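Local coordinates for methyl-accepting chemotaxis protein, putative (Geobacter sulfurreducens, PDB 3OOV), which is a putative chemotaxis receptor whose GAF domain probably senses a small ligand and relays the signal to the cell's chemotaxis machinery, at residues 70-75 and 101-106; 49-54 and 63-68; 74-79 and 115-120. One frame throughout, in Å; residues are numbered along the deposited sequence.

Contact 1 of 3, residues 70-75 and 101-106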
# COMPACT_ATOMS: atom_id res chain seq x y z
N ASP A 70 11.69 1.61 15.48
CA ASP A 70 12.80 1.02 14.84
C ASP A 70 12.21 -0.32 14.41
O ASP A 70 10.95 -0.48 14.27
CB ASP A 70 14.02 0.93 15.80
CG ASP A 70 13.74 0.14 17.13
OD1 ASP A 70 12.91 -0.79 17.15
OD2 ASP A 70 14.40 0.43 18.18
N GLN A 71 13.09 -1.29 14.29
CA GLN A 71 12.72 -2.54 13.66
C GLN A 71 11.81 -3.34 14.59
O GLN A 71 11.06 -4.20 14.11
CB GLN A 71 13.99 -3.33 13.24
CG GLN A 71 14.82 -3.88 14.43
CD GLN A 71 15.70 -2.80 15.12
OE1 GLN A 71 16.00 -1.73 14.53
NE2 GLN A 71 16.10 -3.07 16.38
N ARG A 72 11.83 -3.02 15.89
CA ARG A 72 11.00 -3.75 16.86
C ARG A 72 9.53 -3.53 16.54
O ARG A 72 8.69 -4.34 16.89
CB ARG A 72 11.32 -3.38 18.31
CG ARG A 72 12.56 -4.09 18.84
CD ARG A 72 13.17 -3.41 20.11
NE ARG A 72 13.53 -2.00 19.98
CZ ARG A 72 14.04 -1.28 21.00
NH1 ARG A 72 14.21 -1.83 22.23
NH2 ARG A 72 14.36 -0.01 20.82
N GLY A 73 9.22 -2.48 15.81
CA GLY A 73 7.83 -2.19 15.51
C GLY A 73 7.43 -2.86 14.22
O GLY A 73 6.36 -2.58 13.70
N GLY A 74 8.30 -3.73 13.69
CA GLY A 74 8.00 -4.45 12.43
C GLY A 74 7.27 -3.59 11.39
O GLY A 74 7.81 -2.61 10.84
N VAL A 75 6.04 -3.97 11.06
CA VAL A 75 5.36 -3.37 9.96
C VAL A 75 4.74 -2.02 10.35
O VAL A 75 4.37 -1.24 9.51
CB VAL A 75 4.26 -4.35 9.40
CG1 VAL A 75 3.19 -4.65 10.48
CG2 VAL A 75 3.62 -3.76 8.19
N GLN A 101 8.04 -7.14 17.59
CA GLN A 101 8.94 -7.70 18.61
C GLN A 101 8.63 -7.04 19.97
O GLN A 101 7.83 -6.10 20.02
CB GLN A 101 10.41 -7.40 18.22
CG GLN A 101 10.92 -8.13 16.97
CD GLN A 101 12.28 -7.56 16.41
OE1 GLN A 101 13.22 -7.26 17.16
NE2 GLN A 101 12.36 -7.42 15.09
N SER A 102 9.25 -7.49 21.06
CA SER A 102 9.23 -6.69 22.32
C SER A 102 9.77 -5.27 22.10
O SER A 102 10.83 -5.14 21.53
CB SER A 102 10.08 -7.36 23.41
OG SER A 102 9.72 -6.73 24.65
N PRO A 103 9.11 -4.20 22.60
CA PRO A 103 7.98 -4.22 23.54
C PRO A 103 6.61 -4.24 22.88
O PRO A 103 5.61 -4.35 23.62
CB PRO A 103 8.17 -2.92 24.35
CG PRO A 103 8.70 -1.93 23.28
CD PRO A 103 9.66 -2.83 22.46
N TYR A 104 6.54 -4.09 21.53
CA TYR A 104 5.21 -4.01 20.85
C TYR A 104 4.36 -5.31 21.11
O TYR A 104 3.13 -5.25 21.22
CB TYR A 104 5.36 -3.78 19.34
CG TYR A 104 5.83 -2.39 18.84
CD1 TYR A 104 4.93 -1.52 18.26
CD2 TYR A 104 7.18 -2.02 18.88
CE1 TYR A 104 5.33 -0.28 17.76
CE2 TYR A 104 7.61 -0.78 18.37
CZ TYR A 104 6.68 0.07 17.82
OH TYR A 104 7.03 1.30 17.34
N ASP A 105 5.00 -6.46 21.22
CA ASP A 105 4.26 -7.71 21.28
C ASP A 105 3.83 -8.07 22.72
O ASP A 105 3.24 -9.13 22.95
CB ASP A 105 5.09 -8.83 20.64
CG ASP A 105 6.27 -9.28 21.51
OD1 ASP A 105 6.92 -10.26 21.09
OD2 ASP A 105 6.57 -8.68 22.57
N ALA A 106 4.11 -7.17 23.65
CA ALA A 106 3.61 -7.27 25.03
C ALA A 106 2.23 -6.60 25.12
O ALA A 106 1.59 -6.67 26.17
CB ALA A 106 4.61 -6.58 26.02

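Contact 2 of 3, residues 49-54 and 63-68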
# COMPACT_ATOMS: atom_id res chain seq x y z
N LEU A 49 6.75 6.26 19.08
CA LEU A 49 5.32 6.45 18.95
C LEU A 49 4.62 6.41 20.31
O LEU A 49 4.76 5.44 21.03
CB LEU A 49 4.76 5.29 18.14
CG LEU A 49 5.08 5.26 16.63
CD1 LEU A 49 4.55 3.84 16.05
CD2 LEU A 49 4.53 6.48 15.86
N SER A 50 3.80 7.39 20.62
CA SER A 50 3.07 7.24 21.81
C SER A 50 1.62 6.73 21.49
O SER A 50 1.03 7.01 20.44
CB SER A 50 3.17 8.50 22.68
OG SER A 50 2.36 9.49 22.14
N PHE A 51 1.12 5.87 22.35
CA PHE A 51 -0.13 5.19 22.07
C PHE A 51 -1.24 6.13 22.58
O PHE A 51 -1.37 6.32 23.76
CB PHE A 51 -0.10 3.86 22.81
CG PHE A 51 -0.96 2.73 22.17
CD1 PHE A 51 -0.54 1.40 22.27
CD2 PHE A 51 -2.19 2.99 21.55
CE1 PHE A 51 -1.31 0.34 21.70
CE2 PHE A 51 -2.96 1.95 21.00
CZ PHE A 51 -2.57 0.65 21.11
N VAL A 52 -2.04 6.70 21.69
CA VAL A 52 -3.00 7.76 22.02
C VAL A 52 -4.45 7.28 22.19
O VAL A 52 -5.17 7.70 23.13
CB VAL A 52 -2.92 8.91 20.96
CG1 VAL A 52 -4.04 9.97 21.19
CG2 VAL A 52 -1.55 9.58 21.02
N ALA A 53 -4.89 6.40 21.29
CA ALA A 53 -6.23 5.83 21.33
C ALA A 53 -6.18 4.35 21.04
O ALA A 53 -5.38 3.87 20.23
CB ALA A 53 -7.18 6.55 20.37
N ALA A 54 -7.00 3.61 21.79
CA ALA A 54 -7.19 2.16 21.65
C ALA A 54 -8.64 1.95 21.94
O ALA A 54 -9.11 2.20 23.05
CB ALA A 54 -6.35 1.40 22.61
N ALA A 63 -2.60 5.40 27.69
CA ALA A 63 -1.82 6.52 28.32
C ALA A 63 -0.48 6.10 28.93
O ALA A 63 -0.42 5.22 29.78
CB ALA A 63 -2.68 7.27 29.42
N GLY A 64 0.59 6.75 28.47
CA GLY A 64 1.90 6.46 28.98
C GLY A 64 2.63 5.40 28.18
O GLY A 64 3.84 5.15 28.41
N VAL A 65 1.94 4.74 27.26
CA VAL A 65 2.62 3.73 26.51
C VAL A 65 3.41 4.43 25.40
O VAL A 65 2.83 5.20 24.64
CB VAL A 65 1.68 2.62 25.87
CG1 VAL A 65 2.47 1.74 24.94
CG2 VAL A 65 1.04 1.75 26.93
N VAL A 66 4.70 4.11 25.29
CA VAL A 66 5.55 4.73 24.25
C VAL A 66 6.39 3.61 23.69
O VAL A 66 6.97 2.83 24.45
CB VAL A 66 6.49 5.85 24.86
CG1 VAL A 66 7.43 6.53 23.79
CG2 VAL A 66 5.67 6.91 25.64
N LEU A 67 6.56 3.60 22.38
CA LEU A 67 7.08 2.43 21.70
C LEU A 67 8.20 2.90 20.74
O LEU A 67 8.04 3.95 20.08
CB LEU A 67 5.92 1.75 20.92
CG LEU A 67 4.81 1.11 21.83
CD1 LEU A 67 3.51 0.91 21.10
CD2 LEU A 67 5.36 -0.24 22.40
N PRO A 68 9.31 2.14 20.66
CA PRO A 68 10.38 2.57 19.67
C PRO A 68 10.02 2.48 18.19
O PRO A 68 9.45 1.49 17.76
CB PRO A 68 11.54 1.57 19.94
CG PRO A 68 10.88 0.35 20.60
CD PRO A 68 9.63 0.88 21.34

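Contact 3 of 3, residues 74-79 and 115-120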
# COMPACT_ATOMS: atom_id res chain seq x y z
N GLY A 74 8.30 -3.73 13.69
CA GLY A 74 8.00 -4.45 12.43
C GLY A 74 7.27 -3.59 11.39
O GLY A 74 7.81 -2.61 10.84
N VAL A 75 6.04 -3.97 11.06
CA VAL A 75 5.36 -3.37 9.96
C VAL A 75 4.74 -2.02 10.35
O VAL A 75 4.37 -1.24 9.51
CB VAL A 75 4.26 -4.35 9.40
CG1 VAL A 75 3.19 -4.65 10.48
CG2 VAL A 75 3.62 -3.76 8.19
N ILE A 76 4.56 -1.76 11.64
CA ILE A 76 4.12 -0.44 12.03
C ILE A 76 5.19 0.60 11.70
O ILE A 76 4.91 1.65 11.13
CB ILE A 76 3.74 -0.37 13.54
CG1 ILE A 76 2.43 -1.15 13.76
CG2 ILE A 76 3.56 1.09 13.99
CD1 ILE A 76 2.12 -1.48 15.20
N THR A 77 6.42 0.30 12.08
CA THR A 77 7.53 1.17 11.68
C THR A 77 7.64 1.32 10.15
O THR A 77 7.93 2.43 9.64
CB THR A 77 8.84 0.56 12.22
OG1 THR A 77 8.74 0.57 13.63
CG2 THR A 77 10.11 1.39 11.78
N LYS A 78 7.44 0.22 9.41
CA LYS A 78 7.52 0.33 7.93
C LYS A 78 6.46 1.18 7.38
O LYS A 78 6.72 1.96 6.43
CB LYS A 78 7.52 -1.01 7.23
CG LYS A 78 8.84 -1.73 7.36
CD LYS A 78 8.67 -3.23 7.52
CE LYS A 78 8.28 -3.83 6.20
NZ LYS A 78 9.39 -3.50 5.18
N CYS A 79 5.22 1.03 7.91
CA CYS A 79 4.14 1.94 7.50
C CYS A 79 4.55 3.43 7.69
O CYS A 79 4.32 4.31 6.80
CB CYS A 79 2.87 1.70 8.36
SG CYS A 79 1.53 2.83 7.96
N PHE A 115 -4.27 -7.51 9.99
CA PHE A 115 -4.55 -6.11 10.25
C PHE A 115 -4.22 -5.24 9.06
O PHE A 115 -3.51 -5.67 8.15
CB PHE A 115 -3.69 -5.63 11.44
CG PHE A 115 -2.22 -5.98 11.29
CD1 PHE A 115 -1.40 -5.21 10.46
CD2 PHE A 115 -1.71 -7.13 11.86
CE1 PHE A 115 -0.06 -5.57 10.29
CE2 PHE A 115 -0.38 -7.54 11.68
CZ PHE A 115 0.45 -6.74 10.87
N VAL A 116 -4.68 -4.01 9.14
CA VAL A 116 -4.22 -2.89 8.28
C VAL A 116 -3.57 -1.80 9.11
O VAL A 116 -4.12 -1.36 10.20
CB VAL A 116 -5.47 -2.24 7.65
CG1 VAL A 116 -5.16 -0.87 6.99
CG2 VAL A 116 -6.14 -3.26 6.57
N ILE A 117 -2.42 -1.35 8.64
CA ILE A 117 -1.75 -0.13 9.21
C ILE A 117 -1.76 0.94 8.13
O ILE A 117 -1.37 0.70 6.97
CB ILE A 117 -0.28 -0.35 9.59
CG1 ILE A 117 0.02 -1.76 10.14
CG2 ILE A 117 0.21 0.84 10.47
CD1 ILE A 117 -0.68 -2.09 11.59
N CYS A 118 -2.19 2.12 8.53
CA CYS A 118 -2.43 3.21 7.61
C CYS A 118 -1.73 4.47 8.20
O CYS A 118 -1.91 4.76 9.36
CB CYS A 118 -3.92 3.41 7.44
SG CYS A 118 -4.27 4.91 6.50
N PRO A 119 -0.88 5.14 7.42
CA PRO A 119 -0.09 6.26 7.98
C PRO A 119 -1.00 7.48 8.11
O PRO A 119 -1.96 7.59 7.34
CB PRO A 119 0.97 6.52 6.90
CG PRO A 119 0.20 6.14 5.52
CD PRO A 119 -0.68 4.96 5.96
N ILE A 120 -0.76 8.33 9.09
CA ILE A 120 -1.43 9.63 9.14
C ILE A 120 -0.40 10.61 8.56
O ILE A 120 0.71 10.71 9.06
CB ILE A 120 -1.77 10.01 10.60
CG1 ILE A 120 -2.75 8.94 11.19
CG2 ILE A 120 -2.34 11.49 10.64
CD1 ILE A 120 -2.76 8.88 12.73

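Contact 1 of 3, residues 70-75 and 101-106
Gln71, Arg72 and Gly73 lean against Gln101, Ser102 and Tyr104, so that in this GAF domain the turn leading into helix 74-82 is backed by the long loop between strands 86-88 and 115-122. The first segment begins with an Asx turn: Asp70 OD1 accepts the backbone N-H of Arg72 at 2.8 Å, on its anti side. Its syn lone pair takes Arg72 NE, while OD2 takes NH2 at 2.7 Å, giving a side-on, two-nitrogen salt bridge that lies nearly in the guanidinium plane and fixes the arginine's rotation. Gln71 adds little; Gln101 NE2 lies 3.6 Å from Gln71 O. Arg72 does more. Arg72 O receives Gln101 N at 3.0 Å, the donor lying in the carbonyl plane and the bond almost straight at 171°, the one backbone bond joining the two segments. With CG anti to the carbonyl carbon (chi1 -80°), the arginine crosses the Gln101 side chain at about a right angle, its CG 3.6 Å from Gln101 OE1. The CD methylene then passes the carbonyl O of Ser102, the residue that precedes the cis peptide bond to Pro103. Gly73 comes next, its CA over one face of the Tyr104 ring in a CH-pi contact 19° off the ring normal, though the model draws this spacing too tight to be taken literally. At the far end of the ring, Tyr104 OH hydrogen-bonds Pro68 O. A leucine at Tyr104 would probably leave that carbonyl without its phenolic partner and Gly73 CA without the flat surface beneath it. Gly74, at positive phi, closes the turn, its N bonded to Gln71 O at 2.8 Å.

Contact 2 of 3, residues 49-54 and 63-68
Leu49 pairs with Leu67 and Ser50 with Val66, the first hydrogen-bonded and the second not, in the antiparallel beta hairpin whose second strand, 66-68, forms one edge of the GAF-domain sheet within this chain. Leu49 N gives to Leu67 O at 2.8 Å and Leu67 N returns to Leu49 O at 2.9 Å. The ladder runs on through Phe51 N to Val65 O, 2.9 Å, with the donor tilted from the carbonyl plane. The N-to-C directions of the two short strands make 146°, well short of a straight antiparallel 180°.

Side chains sort by face. On one, Leu49 and Leu67 take nearly the same shape, each with CG anti to its carbonyl carbon (chi1 -72° for Leu49), and each CB rests beside the other's carbonyl oxygen. Phe51 joins Leu67 here: ring atom CD1 meets Leu67 CD1 at 4.2 Å, obliquely, while the ring also packs on Leu40 of strand 36-42 and stands edge-to-face with Phe60. On the opposite face, Ser50 and Val66 make a thinner pair, Ser50 CB against Val66 CG2 at 4.2 Å.

Beyond the last bridge, Phe51 and Val65 lie side by side and point the same way. Phe51 CG and Val65 CG1 each stand anti to their own backbone N, which sets CG1 at the ring edge, near the ring plane. Farther along, Val52 and Ala53 form a classic bulge against Ile39, on the side away from this hairpin. The tightest side-chain touch is Phe51 CB to Val65 CB at 3.8 Å.

Contact 3 of 3, residues 74-79 and 115-120
This is a buried, apolar helix-on-sheet contact: Val75, Ile76 and Cys79 of helix 74-82 lie against Phe115, Ile117 and Pro119 of strand 115-122, on one face of the GAF domain's antiparallel sheet. The short axes run 8.3 Å apart at closest and 31° from parallel. Phe115 and Ile117 turn their side chains to the helix, and Pro119 meets Cys79 although its CB points past it, while Cys118 points away from the helix and packs on helix 143-167; the sheet is thus sandwiched between the two.

At the start of the helix, Val75 and Phe115 come from opposite directions. Val75 CG1 sits between its backbone N and carbonyl carbon (chi1 62°), which brings it obliquely against the Phe115 ring at CE1, 3.4 Å away. The Phe115 side chain is also about 4 Å from a bound glycerol.

Ile117 is the hub. Its CD1 meets Ile76 CG1 at 3.9 Å, the two side chains crossing at about a right angle, and its CG2 methyl lies 3.5 Å from Cys79 SG. Both isoleucines also reach Val129 on the next strand. Cys79 carries its sulfur opposite the backbone N (chi1 177°), a torsion that lays SG against the backbone at Cys118 and Pro119, 3.4 Å from Pro119 N and 3.7 Å from Pro119 CD. Proline has no N-H to offer there, and SG makes only van der Waals contact with N and CD.

With aliphatic carbons, an aromatic ring, a proline ring and a thiol meeting, the helix is held to the strand by shape and hydrophobic burial, not by directional bonds.

The three contacts stand in a rough triangle, with centres 13 Å (1 and 2), 12 Å (1 and 3) and 14 Å (2 and 3) apart. Contacts 1 and 3 share Gly74 and Val75, and Thr77 OG1 of the helix reaches back to Asp70 O at 2.5 Å, a probable hydrogen bond. Contact 2 leads by chain order into both: Tyr104 CZ of contact 1 packs on Leu67 CB at 3.6 Å, and Leu49 CD1 touches Ile76 CG2 of contact 3, also at 3.6 Å. Through Leu49 and contact 3, helix 74-82 touches two strands of the same sheet, 48-55 and 115-122. The glycerol near Phe115 probably comes from the crystallisation liquor, though it may mark a pocket.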